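Local atomic coordinates of kallistatin (Homo sapiens, PDB entry 6F4V), a protein that inhibits tissue kallikrein, as a secreted serpin that is cleaved at its reactive site and forms a stable equimolar complex with the enzyme. Residues Pro184-Val189 and Thr194-Met199; Pro198-Asp203 and Val324-Thr329; Tyr214-Val219 and Gln237-Glu242; Thr321-Val324 and Thr329-Ala332. All blocks are in the same frame, centred on the assembly; numbering follows the deposited sequence.

Contacts 1, 2 and 4 lie along a continuous run of strands, sheet C joined to the large sheet A through strand 269-282. Contact 1 closes the hairpin of strands 183-188 and 193-202; contact 2 continues along strand 193-202 to the turn at 324-329; contact 4 is the hairpin around that turn, strands 312-324 and 328-340. Centres of contacts 1 and 2 are about 14 Å apart, those of 2 and 4 about 13 Å. Contact 3, after contact 1 and before contact 4 along the chain, lies where strand 217-223 of the four-stranded sheet meets helix 240-244, its centre 20 to 24 Å from the others. Strand 328-340 sits as in serpins whose cleaved reactive-centre loop has inserted.

Contact 1. Residues Pro184-Val189 and Thr194-Met199; sequences PKDFYV and TVRVPM
The Arg196 guanidinium lies with one face over the backbone joining Pro184 to Lys185, Lys185 N standing 4.0 Å above its plane and offset toward the rim, while Asp186 OD1 comes in at its edge. That carboxylate is turned 70° from the guanidinium in a long salt bridge: Arg196 NE to Asp186 OD1 is 3.3 Å, a weak bond, as is that from NH1. Bends at chi2 and chi3 of Arg196 carry the group across to the partner strand. With an alanine at Asp186, Arg196 would probably lose its carboxylate mate and its guanidinium be freer to swing away. Thr194 OG1 meets the Tyr188 ring at its edge, 3.6 Å from CD1. Strands 183-188 and 193-202 form an antiparallel hairpin, s4C and s3C of the serpin fold, whose backbones bond in pairs at Lys185 with Val197 and Phe187 with Val195. On the face of Phe187, Val195, Val197 and Lys185 contacts are mainly apolar: Phe187 CB rests 3.8 Å from Val195 CG2, and Val197 CG1 also touches Phe187 CB. Packing tightens where Lys185 CG presses on Met199 CB at 3.4 Å, the side chains crossing at about a right angle. Pro273 of strand 269-282 touches Phe187, Val197 and Met199.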
loop_
_atom_site.group_PDB
_atom_site.type_symbol
_atom_site.label_atom_id
_atom_site.label_comp_id
_atom_site.label_asym_id
_atom_site.label_seq_id
_atom_site.Cartn_x
_atom_site.Cartn_y
_atom_site.Cartn_z
ATOM N N PRO A 184 -18.828 -15.263 -16.864
ATOM C CA PRO A 184 -19.311 -13.885 -16.648
ATOM C C PRO A 184 -20.594 -13.820 -15.795
ATOM O O PRO A 184 -21.482 -14.645 -15.974
ATOM C CB PRO A 184 -19.591 -13.373 -18.072
ATOM C CG PRO A 184 -18.817 -14.264 -18.985
ATOM C CD PRO A 184 -18.768 -15.605 -18.307
ATOM N N LYS A 185 -20.657 -12.861 -14.872
ATOM C CA LYS A 185 -21.834 -12.633 -14.011
ATOM C C LYS A 185 -22.076 -11.143 -13.797
ATOM O O LYS A 185 -21.176 -10.308 -13.975
ATOM C CB LYS A 185 -21.653 -13.273 -12.640
ATOM C CG LYS A 185 -21.560 -14.783 -12.620
ATOM C CD LYS A 185 -22.921 -15.455 -12.776
ATOM C CE LYS A 185 -22.759 -16.798 -13.439
ATOM N NZ LYS A 185 -24.058 -17.503 -13.534
ATOM N N ASP A 186 -23.280 -10.815 -13.355
ATOM C CA ASP A 186 -23.625 -9.441 -13.077
ATOM C C ASP A 186 -22.948 -8.962 -11.769
ATOM O O ASP A 186 -22.854 -9.710 -10.806
ATOM C CB ASP A 186 -25.123 -9.275 -12.959
ATOM C CG ASP A 186 -25.822 -9.328 -14.305
ATOM O OD1 ASP A 186 -25.163 -9.235 -15.376
ATOM O OD2 ASP A 186 -27.043 -9.432 -14.254
ATOM N N PHE A 187 -22.469 -7.734 -11.806
ATOM C CA PHE A 187 -21.879 -7.060 -10.654
ATOM C C PHE A 187 -22.615 -5.739 -10.528
ATOM O O PHE A 187 -22.607 -4.925 -11.453
ATOM C CB PHE A 187 -20.379 -6.840 -10.887
ATOM C CG PHE A 187 -19.645 -6.308 -9.688
ATOM C CD1 PHE A 187 -19.672 -4.957 -9.385
ATOM C CD2 PHE A 187 -18.913 -7.153 -8.885
ATOM C CE1 PHE A 187 -18.972 -4.470 -8.279
ATOM C CE2 PHE A 187 -18.228 -6.684 -7.784
ATOM C CZ PHE A 187 -18.257 -5.341 -7.485
ATOM N N TYR A 188 -23.228 -5.527 -9.372
ATOM C CA TYR A 188 -24.116 -4.391 -9.110
ATOM C C TYR A 188 -23.305 -3.274 -8.481
ATOM O O TYR A 188 -23.098 -3.245 -7.281
ATOM C CB TYR A 188 -25.297 -4.836 -8.220
ATOM C CG TYR A 188 -25.932 -6.115 -8.759
ATOM C CD1 TYR A 188 -26.653 -6.112 -9.953
ATOM C CD2 TYR A 188 -25.752 -7.343 -8.106
ATOM C CE1 TYR A 188 -27.196 -7.283 -10.463
ATOM C CE2 TYR A 188 -26.293 -8.525 -8.610
ATOM C CZ TYR A 188 -27.018 -8.478 -9.798
ATOM O OH TYR A 188 -27.543 -9.634 -10.317
ATOM N N VAL A 189 -22.827 -2.381 -9.332
ATOM C CA VAL A 189 -22.006 -1.236 -8.926
ATOM C C VAL A 189 -22.818 -0.334 -8.009
ATOM O O VAL A 189 -22.358 0.070 -6.923
ATOM C CB VAL A 189 -21.503 -0.484 -10.166
ATOM C CG1 VAL A 189 -20.754 0.806 -9.789
ATOM C CG2 VAL A 189 -20.639 -1.401 -11.019
ATOM N N THR A 194 -24.968 -1.803 -13.552
ATOM C CA THR A 194 -24.658 -3.217 -13.511
ATOM C C THR A 194 -23.642 -3.498 -14.606
ATOM O O THR A 194 -23.845 -3.107 -15.751
ATOM C CB THR A 194 -25.932 -4.069 -13.701
ATOM O OG1 THR A 194 -26.868 -3.768 -12.660
ATOM C CG2 THR A 194 -25.601 -5.560 -13.646
ATOM N N VAL A 195 -22.557 -4.186 -14.258
ATOM C CA VAL A 195 -21.528 -4.539 -15.236
ATOM C C VAL A 195 -21.359 -6.039 -15.254
ATOM O O VAL A 195 -21.888 -6.737 -14.408
ATOM C CB VAL A 195 -20.184 -3.832 -14.952
ATOM C CG1 VAL A 195 -20.356 -2.311 -14.980
ATOM C CG2 VAL A 195 -19.594 -4.283 -13.623
ATOM N N ARG A 196 -20.617 -6.532 -16.232
ATOM C CA ARG A 196 -20.352 -7.955 -16.346
ATOM C C ARG A 196 -18.926 -8.209 -15.959
ATOM O O ARG A 196 -18.048 -7.512 -16.406
ATOM C CB ARG A 196 -20.539 -8.448 -17.777
ATOM C CG ARG A 196 -21.948 -8.281 -18.292
ATOM C CD ARG A 196 -22.482 -9.603 -18.805
ATOM N NE ARG A 196 -23.150 -10.348 -17.744
ATOM C CZ ARG A 196 -23.518 -11.622 -17.815
ATOM N NH1 ARG A 196 -24.157 -12.155 -16.788
ATOM N NH2 ARG A 196 -23.241 -12.369 -18.875
ATOM N N VAL A 197 -18.699 -9.238 -15.157
ATOM C CA VAL A 197 -17.339 -9.590 -14.731
ATOM C C VAL A 197 -17.186 -11.094 -14.742
ATOM O O VAL A 197 -18.144 -11.798 -14.436
ATOM C CB VAL A 197 -17.004 -9.049 -13.313
ATOM C CG1 VAL A 197 -17.332 -7.583 -13.215
ATOM C CG2 VAL A 197 -17.759 -9.785 -12.222
ATOM N N PRO A 198 -15.976 -11.588 -15.056
ATOM C CA PRO A 198 -15.733 -13.013 -14.821
ATOM C C PRO A 198 -15.798 -13.306 -13.323
ATOM O O PRO A 198 -15.077 -12.684 -12.550
ATOM C CB PRO A 198 -14.327 -13.262 -15.380
ATOM C CG PRO A 198 -13.852 -11.995 -15.964
ATOM C CD PRO A 198 -14.827 -10.897 -15.669
ATOM N N MET A 199 -16.709 -14.178 -12.940
ATOM C CA MET A 199 -16.921 -14.567 -11.572
ATOM C C MET A 199 -16.358 -15.953 -11.333
ATOM O O MET A 199 -16.792 -16.940 -11.946
ATOM C CB MET A 199 -18.418 -14.512 -11.234
ATOM C CG MET A 199 -18.728 -14.616 -9.744
ATOM S SD MET A 199 -18.229 -13.141 -8.798
ATOM C CE MET A 199 -19.465 -11.973 -9.304
#

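Contact 2. Residues Pro198-Asp203 and Val324-Thr329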
loop_
_atom_site.group_PDB
_atom_site.type_symbol
_atom_site.label_atom_id
_atom_site.label_comp_id
_atom_site.label_asym_id
_atom_site.label_seq_id
_atom_site.Cartn_x
_atom_site.Cartn_y
_atom_site.Cartn_z
ATOM N N PRO A 198 -15.976 -11.588 -15.056
ATOM C CA PRO A 198 -15.733 -13.013 -14.821
ATOM C C PRO A 198 -15.798 -13.306 -13.323
ATOM O O PRO A 198 -15.077 -12.684 -12.550
ATOM C CB PRO A 198 -14.327 -13.262 -15.380
ATOM C CG PRO A 198 -13.852 -11.995 -15.964
ATOM C CD PRO A 198 -14.827 -10.897 -15.669
ATOM N N MET A 199 -16.709 -14.178 -12.940
ATOM C CA MET A 199 -16.921 -14.567 -11.572
ATOM C C MET A 199 -16.358 -15.953 -11.333
ATOM O O MET A 199 -16.792 -16.940 -11.946
ATOM C CB MET A 199 -18.418 -14.512 -11.234
ATOM C CG MET A 199 -18.728 -14.616 -9.744
ATOM S SD MET A 199 -18.229 -13.141 -8.798
ATOM C CE MET A 199 -19.465 -11.973 -9.304
ATOM N N MET A 200 -15.382 -16.021 -10.439
ATOM C CA MET A 200 -14.799 -17.286 -10.015
ATOM C C MET A 200 -15.736 -17.920 -9.030
ATOM O O MET A 200 -16.471 -17.216 -8.332
ATOM C CB MET A 200 -13.411 -17.075 -9.359
ATOM C CG MET A 200 -12.541 -16.177 -10.191
ATOM S SD MET A 200 -10.874 -16.013 -9.608
ATOM C CE MET A 200 -11.188 -15.077 -8.085
ATOM N N LEU A 201 -15.698 -19.242 -8.953
ATOM C CA LEU A 201 -16.567 -19.997 -8.050
ATOM C C LEU A 201 -15.816 -21.178 -7.430
ATOM O O LEU A 201 -15.171 -21.939 -8.132
ATOM C CB LEU A 201 -17.786 -20.513 -8.817
ATOM C CG LEU A 201 -18.717 -21.481 -8.073
ATOM C CD1 LEU A 201 -19.297 -20.799 -6.854
ATOM C CD2 LEU A 201 -19.812 -21.985 -9.008
ATOM N N GLN A 202 -15.881 -21.298 -6.108
ATOM C CA GLN A 202 -15.517 -22.513 -5.406
ATOM C C GLN A 202 -16.582 -22.780 -4.368
ATOM O O GLN A 202 -17.110 -21.857 -3.789
ATOM C CB GLN A 202 -14.104 -22.481 -4.775
ATOM C CG GLN A 202 -13.824 -21.409 -3.760
ATOM C CD GLN A 202 -12.442 -21.533 -3.173
ATOM O OE1 GLN A 202 -12.200 -22.391 -2.325
ATOM N NE2 GLN A 202 -11.525 -20.671 -3.606
ATOM N N ASP A 203 -16.916 -24.059 -4.175
ATOM C CA ASP A 203 -17.950 -24.455 -3.215
ATOM C C ASP A 203 -17.675 -25.739 -2.411
ATOM O O ASP A 203 -18.556 -26.195 -1.676
ATOM C CB ASP A 203 -19.292 -24.535 -3.916
ATOM C CG ASP A 203 -19.301 -25.542 -5.072
ATOM O OD1 ASP A 203 -18.351 -26.333 -5.225
ATOM O OD2 ASP A 203 -20.257 -25.515 -5.855
ATOM N N VAL A 324 -6.406 -10.153 -9.220
ATOM C CA VAL A 324 -6.947 -11.306 -8.541
ATOM C C VAL A 324 -7.437 -12.293 -9.593
ATOM O O VAL A 324 -8.231 -11.945 -10.485
ATOM C CB VAL A 324 -8.097 -10.880 -7.588
ATOM C CG1 VAL A 324 -8.914 -12.072 -7.112
ATOM C CG2 VAL A 324 -7.508 -10.078 -6.400
ATOM N N ASP A 325 -6.967 -13.528 -9.487
ATOM C CA ASP A 325 -7.461 -14.591 -10.365
ATOM C C ASP A 325 -7.572 -15.916 -9.598
ATOM O O ASP A 325 -7.530 -15.952 -8.368
ATOM C CB ASP A 325 -6.571 -14.707 -11.605
ATOM C CG ASP A 325 -5.179 -15.221 -11.285
ATOM O OD1 ASP A 325 -4.901 -15.771 -10.182
ATOM O OD2 ASP A 325 -4.312 -15.058 -12.154
ATOM N N GLU A 326 -7.744 -17.012 -10.343
ATOM C CA GLU A 326 -8.079 -18.280 -9.750
ATOM C C GLU A 326 -6.940 -18.878 -8.960
ATOM O O GLU A 326 -7.190 -19.650 -8.064
ATOM C CB GLU A 326 -8.511 -19.295 -10.841
ATOM C CG GLU A 326 -9.806 -18.920 -11.532
ATOM C CD GLU A 326 -9.630 -18.079 -12.770
ATOM O OE1 GLU A 326 -8.558 -17.492 -12.966
ATOM O OE2 GLU A 326 -10.584 -18.020 -13.568
ATOM N N ALA A 327 -5.709 -18.536 -9.292
ATOM C CA ALA A 327 -4.535 -19.112 -8.664
ATOM C C ALA A 327 -4.018 -18.291 -7.452
ATOM O O ALA A 327 -3.413 -18.845 -6.527
ATOM C CB ALA A 327 -3.408 -19.222 -9.687
ATOM N N GLY A 328 -4.245 -16.989 -7.480
ATOM C CA GLY A 328 -3.822 -16.128 -6.387
ATOM C C GLY A 328 -4.002 -14.657 -6.656
ATOM O O GLY A 328 -4.854 -14.224 -7.443
ATOM N N THR A 329 -3.164 -13.869 -6.000
ATOM C CA THR A 329 -3.173 -12.409 -6.111
ATOM C C THR A 329 -1.801 -11.900 -6.477
ATOM O O THR A 329 -0.811 -12.376 -5.941
ATOM C CB THR A 329 -3.567 -11.791 -4.728
ATOM O OG1 THR A 329 -4.890 -12.205 -4.395
ATOM C CG2 THR A 329 -3.502 -10.275 -4.721
#
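Met200 pushes its sulfur against the peptide unit joining Asp325 to Glu326: SD lies 3.3 Å from Asp325 C and 3.4 Å from Glu326 N. The aliphatic part of Glu326 flanks the same sulfur, with CG 3.6 Å from Met200 SD. Beyond the sulfur the Met200 side chain bends at chi3 (-69°) and sends CE across the Val324 side chain, 3.9 Å from Val324 CG1. An alanine at Met200 would probably leave the Asp325-Glu326 peptide and the Val324 methyl without this apolar cover. The segment 324-329 is the turn between strand 312-324 and strand 328-340, at the end of the serpin sheet where the reactive-centre loop begins its insertion, a region known in this family as the breach. The Asp325 carboxylate bonds back to the turn. Its OD1 accepts from Ala327 N, an Asx turn, and from Gly328 N, each at 3.0 Å; the first donor comes from above the carboxylate plane and the second nearly along the C-O axis. The strand pairing also reaches into the turn through Asp325 N, bonded to Gly328 O. Farther out, Glu326 OE2 is hydrogen-bonded to Thr182 OG1, and Trp173 NE1 donates to Asp325 O. Phe177 also packs on Met200.

Contact 3. Residues Tyr214-Val219 and Gln237-Glu242. With Z9L (methyl 2,3,6-tri-O-sulfo-alpha-D-glucopyranoside), chain C.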
loop_
_atom_site.group_PDB
_atom_site.type_symbol
_atom_site.label_atom_id
_atom_site.label_comp_id
_atom_site.label_asym_id
_atom_site.label_seq_id
_atom_site.Cartn_x
_atom_site.Cartn_y
_atom_site.Cartn_z
ATOM N N TYR A 214 -22.835 -6.769 14.507
ATOM C CA TYR A 214 -22.773 -5.368 14.910
ATOM C C TYR A 214 -22.756 -4.414 13.707
ATOM O O TYR A 214 -23.015 -3.222 13.879
ATOM C CB TYR A 214 -21.512 -5.065 15.739
ATOM C CG TYR A 214 -21.477 -5.501 17.197
ATOM C CD1 TYR A 214 -20.961 -6.752 17.572
ATOM C CD2 TYR A 214 -21.898 -4.633 18.218
ATOM C CE1 TYR A 214 -20.886 -7.134 18.910
ATOM C CE2 TYR A 214 -21.838 -5.006 19.550
ATOM C CZ TYR A 214 -21.328 -6.252 19.901
ATOM O OH TYR A 214 -21.282 -6.608 21.237
ATOM N N LEU A 215 -22.392 -4.896 12.520
ATOM C CA LEU A 215 -22.212 -4.034 11.354
ATOM C C LEU A 215 -22.849 -4.645 10.139
ATOM O O LEU A 215 -22.912 -5.858 10.032
ATOM C CB LEU A 215 -20.721 -3.861 11.052
ATOM C CG LEU A 215 -19.868 -3.257 12.153
ATOM C CD1 LEU A 215 -18.398 -3.376 11.744
ATOM C CD2 LEU A 215 -20.235 -1.793 12.376
ATOM N N PRO A 216 -23.267 -3.817 9.174
ATOM C CA PRO A 216 -23.903 -4.353 7.971
ATOM C C PRO A 216 -22.888 -4.875 6.940
ATOM O O PRO A 216 -22.743 -4.315 5.858
ATOM C CB PRO A 216 -24.726 -3.139 7.452
ATOM C CG PRO A 216 -23.904 -1.964 7.867
ATOM C CD PRO A 216 -23.332 -2.344 9.215
ATOM N N CYS A 217 -22.214 -5.980 7.261
ATOM C CA CYS A 217 -21.235 -6.557 6.354
ATOM C C CYS A 217 -20.932 -7.987 6.712
ATOM O O CYS A 217 -21.255 -8.449 7.809
ATOM C CB CYS A 217 -19.923 -5.733 6.352
ATOM S SG CYS A 217 -18.934 -5.830 7.860
ATOM N N SER A 218 -20.365 -8.698 5.733
ATOM C CA SER A 218 -19.686 -9.955 5.959
ATOM C C SER A 218 -18.190 -9.789 5.711
ATOM O O SER A 218 -17.772 -8.895 4.999
ATOM C CB SER A 218 -20.259 -11.031 5.035
ATOM O OG SER A 218 -21.646 -11.242 5.278
ATOM N N VAL A 219 -17.392 -10.664 6.291
ATOM C CA VAL A 219 -15.942 -10.608 6.173
ATOM C C VAL A 219 -15.438 -12.017 5.887
ATOM O O VAL A 219 -15.796 -12.962 6.586
ATOM C CB VAL A 219 -15.306 -10.067 7.477
ATOM C CG1 VAL A 219 -13.780 -9.992 7.379
ATOM C CG2 VAL A 219 -15.888 -8.695 7.837
ATOM N N GLN A 237 -25.679 -4.237 0.477
ATOM C CA GLN A 237 -25.917 -3.281 -0.611
ATOM C C GLN A 237 -26.207 -1.872 -0.071
ATOM O O GLN A 237 -27.017 -1.717 0.835
ATOM C CB GLN A 237 -27.014 -3.768 -1.577
ATOM C CG GLN A 237 -28.356 -4.181 -1.000
ATOM C CD GLN A 237 -29.242 -4.884 -2.059
ATOM O OE1 GLN A 237 -30.266 -4.345 -2.509
ATOM N NE2 GLN A 237 -28.815 -6.076 -2.482
ATOM N N GLY A 238 -25.495 -0.866 -0.567
ATOM C CA GLY A 238 -25.698 0.521 -0.109
ATOM C C GLY A 238 -25.071 0.920 1.235
ATOM O O GLY A 238 -25.279 2.040 1.718
ATOM N N LYS A 239 -24.289 0.026 1.847
ATOM C CA LYS A 239 -23.795 0.257 3.201
ATOM C C LYS A 239 -22.272 0.440 3.231
ATOM O O LYS A 239 -21.676 0.444 4.309
ATOM C CB LYS A 239 -24.241 -0.881 4.128
ATOM C CG LYS A 239 -25.776 -1.015 4.250
ATOM C CD LYS A 239 -26.379 0.183 4.997
ATOM C CE LYS A 239 -27.892 0.070 5.156
ATOM N NZ LYS A 239 -28.200 -0.810 6.323
ATOM N N MET A 240 -21.670 0.679 2.063
ATOM C CA MET A 240 -20.227 0.855 1.974
ATOM C C MET A 240 -19.768 1.967 2.893
ATOM O O MET A 240 -18.802 1.798 3.644
ATOM C CB MET A 240 -19.778 1.160 0.527
ATOM C CG MET A 240 -18.285 1.456 0.391
ATOM S SD MET A 240 -17.203 0.124 0.964
ATOM C CE MET A 240 -17.315 -1.038 -0.410
ATOM N N ARG A 241 -20.454 3.120 2.848
ATOM C CA ARG A 241 -20.031 4.234 3.705
ATOM C C ARG A 241 -20.064 3.914 5.184
ATOM O O ARG A 241 -19.164 4.353 5.921
ATOM C CB ARG A 241 -20.814 5.544 3.449
ATOM C CG ARG A 241 -20.254 6.394 2.316
ATOM C CD ARG A 241 -18.783 6.763 2.501
ATOM N NE ARG A 241 -18.513 7.662 3.629
ATOM C CZ ARG A 241 -17.302 7.908 4.145
ATOM N NH1 ARG A 241 -16.218 7.286 3.684
ATOM N NH2 ARG A 241 -17.182 8.777 5.150
ATOM N N GLU A 242 -21.068 3.159 5.619
ATOM C CA GLU A 242 -21.181 2.786 7.032
ATOM C C GLU A 242 -19.978 1.950 7.520
ATOM O O GLU A 242 -19.484 2.086 8.663
ATOM C CB GLU A 242 -22.463 1.995 7.302
ATOM C CG GLU A 242 -23.730 2.768 6.928
ATOM C CD GLU A 242 -24.960 2.378 7.741
ATOM O OE1 GLU A 242 -25.983 3.097 7.588
ATOM O OE2 GLU A 242 -24.920 1.398 8.544
HETATM O O4 Z9L C . -21.559 -11.619 21.359
HETATM C C4 Z9L C . -22.740 -11.317 20.557
HETATM C C5 Z9L C . -22.462 -10.535 19.266
HETATM O O5 Z9L C . -23.730 -10.299 18.565
HETATM C C6 Z9L C . -21.542 -11.239 18.311
HETATM O O6 Z9L C . -21.532 -10.550 17.083
HETATM S S1 Z9L C . -20.186 -10.827 16.144
HETATM O O7 Z9L C . -18.909 -10.142 16.964
HETATM O O11 Z9L C . -20.385 -10.119 14.673
HETATM O O15 Z9L C . -19.962 -12.469 15.993
HETATM C C3 Z9L C . -23.603 -10.451 21.434
HETATM O O3 Z9L C . -24.069 -11.307 22.521
HETATM S S2 Z9L C . -23.921 -10.669 24.042
HETATM O O8 Z9L C . -24.482 -11.766 25.147
HETATM O O9 Z9L C . -24.823 -9.269 24.135
HETATM O O10 Z9L C . -22.333 -10.316 24.336
HETATM C C2 Z9L C . -24.775 -9.743 20.815
HETATM O O2 Z9L C . -25.980 -10.524 20.976
HETATM S S3 Z9L C . -27.444 -9.747 21.213
HETATM O O12 Z9L C . -28.509 -10.917 21.717
HETATM O O13 Z9L C . -27.993 -9.110 19.794
HETATM O O14 Z9L C . -27.336 -8.539 22.357
HETATM C C1 Z9L C . -24.638 -9.385 19.321
HETATM O O1 Z9L C . -24.171 -8.097 19.204
HETATM C C7 Z9L C . -24.439 -7.404 17.978
#
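Lys239 holds its CG anti to the carbonyl carbon (chi1 -61°), which brings CG down on Pro216 CB, beside the Lys239 CB that the backbone already points at the proline ring. Lys239 CB is 3.9 Å from Pro216 CG, and the lysine stem crosses the ring at about a right angle. Glu242 has the same first torsion but runs extended beyond CG, and this length carries OE2 to within 3.6 Å of Pro216 CG. The proline thus receives an aliphatic stem and a carboxylate oxygen, with no hydrogen bond joining the two segments. Pro216 is the centre of an inverse gamma turn, closed by Cys217 N bonding to Leu215 O at 2.9 Å, just where the chain enters strand 217-223 of the four-stranded sheet. Across the contact, Lys239 is at the N-cap position of helix 240-244, so the start of a strand is set against the start of a helix. Ile243 of that helix also touches Pro216, Leu215 and Cys217.

At the far end of 214-219, Tyr214 belongs to the site of a bound sulfated glucoside. The methyl carbon C7 of the sugar sits 3.4 Å above the centre of the Tyr214 ring, an arrangement consistent with a CH-pi contact, and the glycosidic O1 lies over the same face, 3.4 Å from Tyr214 CE1. Arg213 N and Arg254 NH2 hydrogen-bond to the sulfated ligand. Asp212 OD1 accepts from Tyr214 N, tying the backbone at the base of this side chain.

Contact 4. Residues Thr321-Val324 and Thr329-Ala332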
loop_
_atom_site.group_PDB
_atom_site.type_symbol
_atom_site.label_atom_id
_atom_site.label_comp_id
_atom_site.label_asym_id
_atom_site.label_seq_id
_atom_site.Cartn_x
_atom_site.Cartn_y
_atom_site.Cartn_z
ATOM N N THR A 321 -1.322 -1.442 -8.158
ATOM C CA THR A 321 -2.191 -2.326 -8.964
ATOM C C THR A 321 -2.502 -3.608 -8.229
ATOM O O THR A 321 -1.650 -4.145 -7.523
ATOM C CB THR A 321 -1.542 -2.743 -10.341
ATOM O OG1 THR A 321 -0.334 -3.489 -10.085
ATOM C CG2 THR A 321 -1.167 -1.566 -11.136
ATOM N N LEU A 322 -3.708 -4.109 -8.434
ATOM C CA LEU A 322 -4.210 -5.370 -7.859
ATOM C C LEU A 322 -4.740 -6.245 -8.982
ATOM O O LEU A 322 -5.540 -5.763 -9.794
ATOM C CB LEU A 322 -5.391 -5.084 -6.919
ATOM C CG LEU A 322 -6.065 -6.292 -6.227
ATOM C CD1 LEU A 322 -5.051 -7.073 -5.415
ATOM C CD2 LEU A 322 -7.220 -5.848 -5.351
ATOM N N ASP A 323 -4.327 -7.512 -8.972
ATOM C CA ASP A 323 -4.764 -8.526 -9.941
ATOM C C ASP A 323 -5.130 -9.793 -9.172
ATOM O O ASP A 323 -4.260 -10.434 -8.562
ATOM C CB ASP A 323 -3.636 -8.807 -10.961
ATOM C CG ASP A 323 -4.081 -9.682 -12.117
ATOM O OD1 ASP A 323 -5.078 -10.410 -11.993
ATOM O OD2 ASP A 323 -3.410 -9.677 -13.164
ATOM N N VAL A 324 -6.406 -10.153 -9.220
ATOM C CA VAL A 324 -6.947 -11.306 -8.541
ATOM C C VAL A 324 -7.437 -12.293 -9.593
ATOM O O VAL A 324 -8.231 -11.945 -10.485
ATOM C CB VAL A 324 -8.097 -10.880 -7.588
ATOM C CG1 VAL A 324 -8.914 -12.072 -7.112
ATOM C CG2 VAL A 324 -7.508 -10.078 -6.400
ATOM N N THR A 329 -3.164 -13.869 -6.000
ATOM C CA THR A 329 -3.173 -12.409 -6.111
ATOM C C THR A 329 -1.801 -11.900 -6.477
ATOM O O THR A 329 -0.811 -12.376 -5.941
ATOM C CB THR A 329 -3.567 -11.791 -4.728
ATOM O OG1 THR A 329 -4.890 -12.205 -4.395
ATOM C CG2 THR A 329 -3.502 -10.275 -4.721
ATOM N N GLU A 330 -1.762 -10.904 -7.363
ATOM C CA GLU A 330 -0.586 -10.125 -7.633
ATOM C C GLU A 330 -0.903 -8.667 -7.297
ATOM O O GLU A 330 -1.930 -8.132 -7.717
ATOM C CB GLU A 330 -0.159 -10.223 -9.090
ATOM C CG GLU A 330 1.138 -9.489 -9.413
ATOM C CD GLU A 330 1.385 -9.416 -10.917
ATOM O OE1 GLU A 330 0.423 -9.135 -11.646
ATOM O OE2 GLU A 330 2.520 -9.618 -11.347
ATOM N N ALA A 331 -0.034 -8.068 -6.510
ATOM C CA ALA A 331 -0.189 -6.642 -6.132
ATOM C C ALA A 331 1.162 -5.953 -6.172
ATOM O O ALA A 331 2.176 -6.522 -5.781
ATOM C CB ALA A 331 -0.871 -6.522 -4.768
ATOM N N ALA A 332 1.190 -4.730 -6.705
ATOM C CA ALA A 332 2.383 -3.976 -6.787
ATOM C C ALA A 332 2.105 -2.514 -6.483
ATOM O O ALA A 332 0.985 -2.033 -6.631
ATOM C CB ALA A 332 3.032 -4.131 -8.159
HETATM O O HOH W 1 -1.067 -6.442 -9.881
HETATM O O HOH W 2 -0.765 -8.957 -13.878
#
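Thr321-Val324 and Thr329-Ala332 are facing arms of the hairpin that joins strand 312-324 to strand 328-340, running antiparallel with 175° between their directions. Thr321 pairs with Ala332, and Asp323 with Glu330, through two backbone bonds each. The straightest is Glu330 N to Asp323 O (2.8 Å), with 171° at the hydrogen. Glu330 O is gripped twice: Asp323 N approaches nearly along the carbonyl, and a water donates to it at 2.9 Å. That water also bonds to Thr321 OG1 at 3.0 Å, the hydroxyl lying between its backbone N and carbonyl carbon (chi1 62°).

In serpin terms strand 328-340 is the proximal reactive-centre loop, here taken up as a central strand of the large sheet, its backbone bonded between strands 159-172 and 312-324 and its small alanine side chains on the two faces. On the face with Leu322 and Ala331, Leu322 CD1 touches Thr329 CG2 at 3.6 Å and, more loosely, Ala331 CB. Val324 runs beside Thr329, with CG2 3.9 Å from Thr329 OG1, whose hydroxyl is hydrogen-bonded to Tyr224 OH. On the other face the carboxylates of Asp323 and Glu330 are neighbours, but Asp323 is modelled in two conformers, and any water bridge between them is doubtful. Glu330 OE2 is hydrogen-bonded to Tyr168 OH.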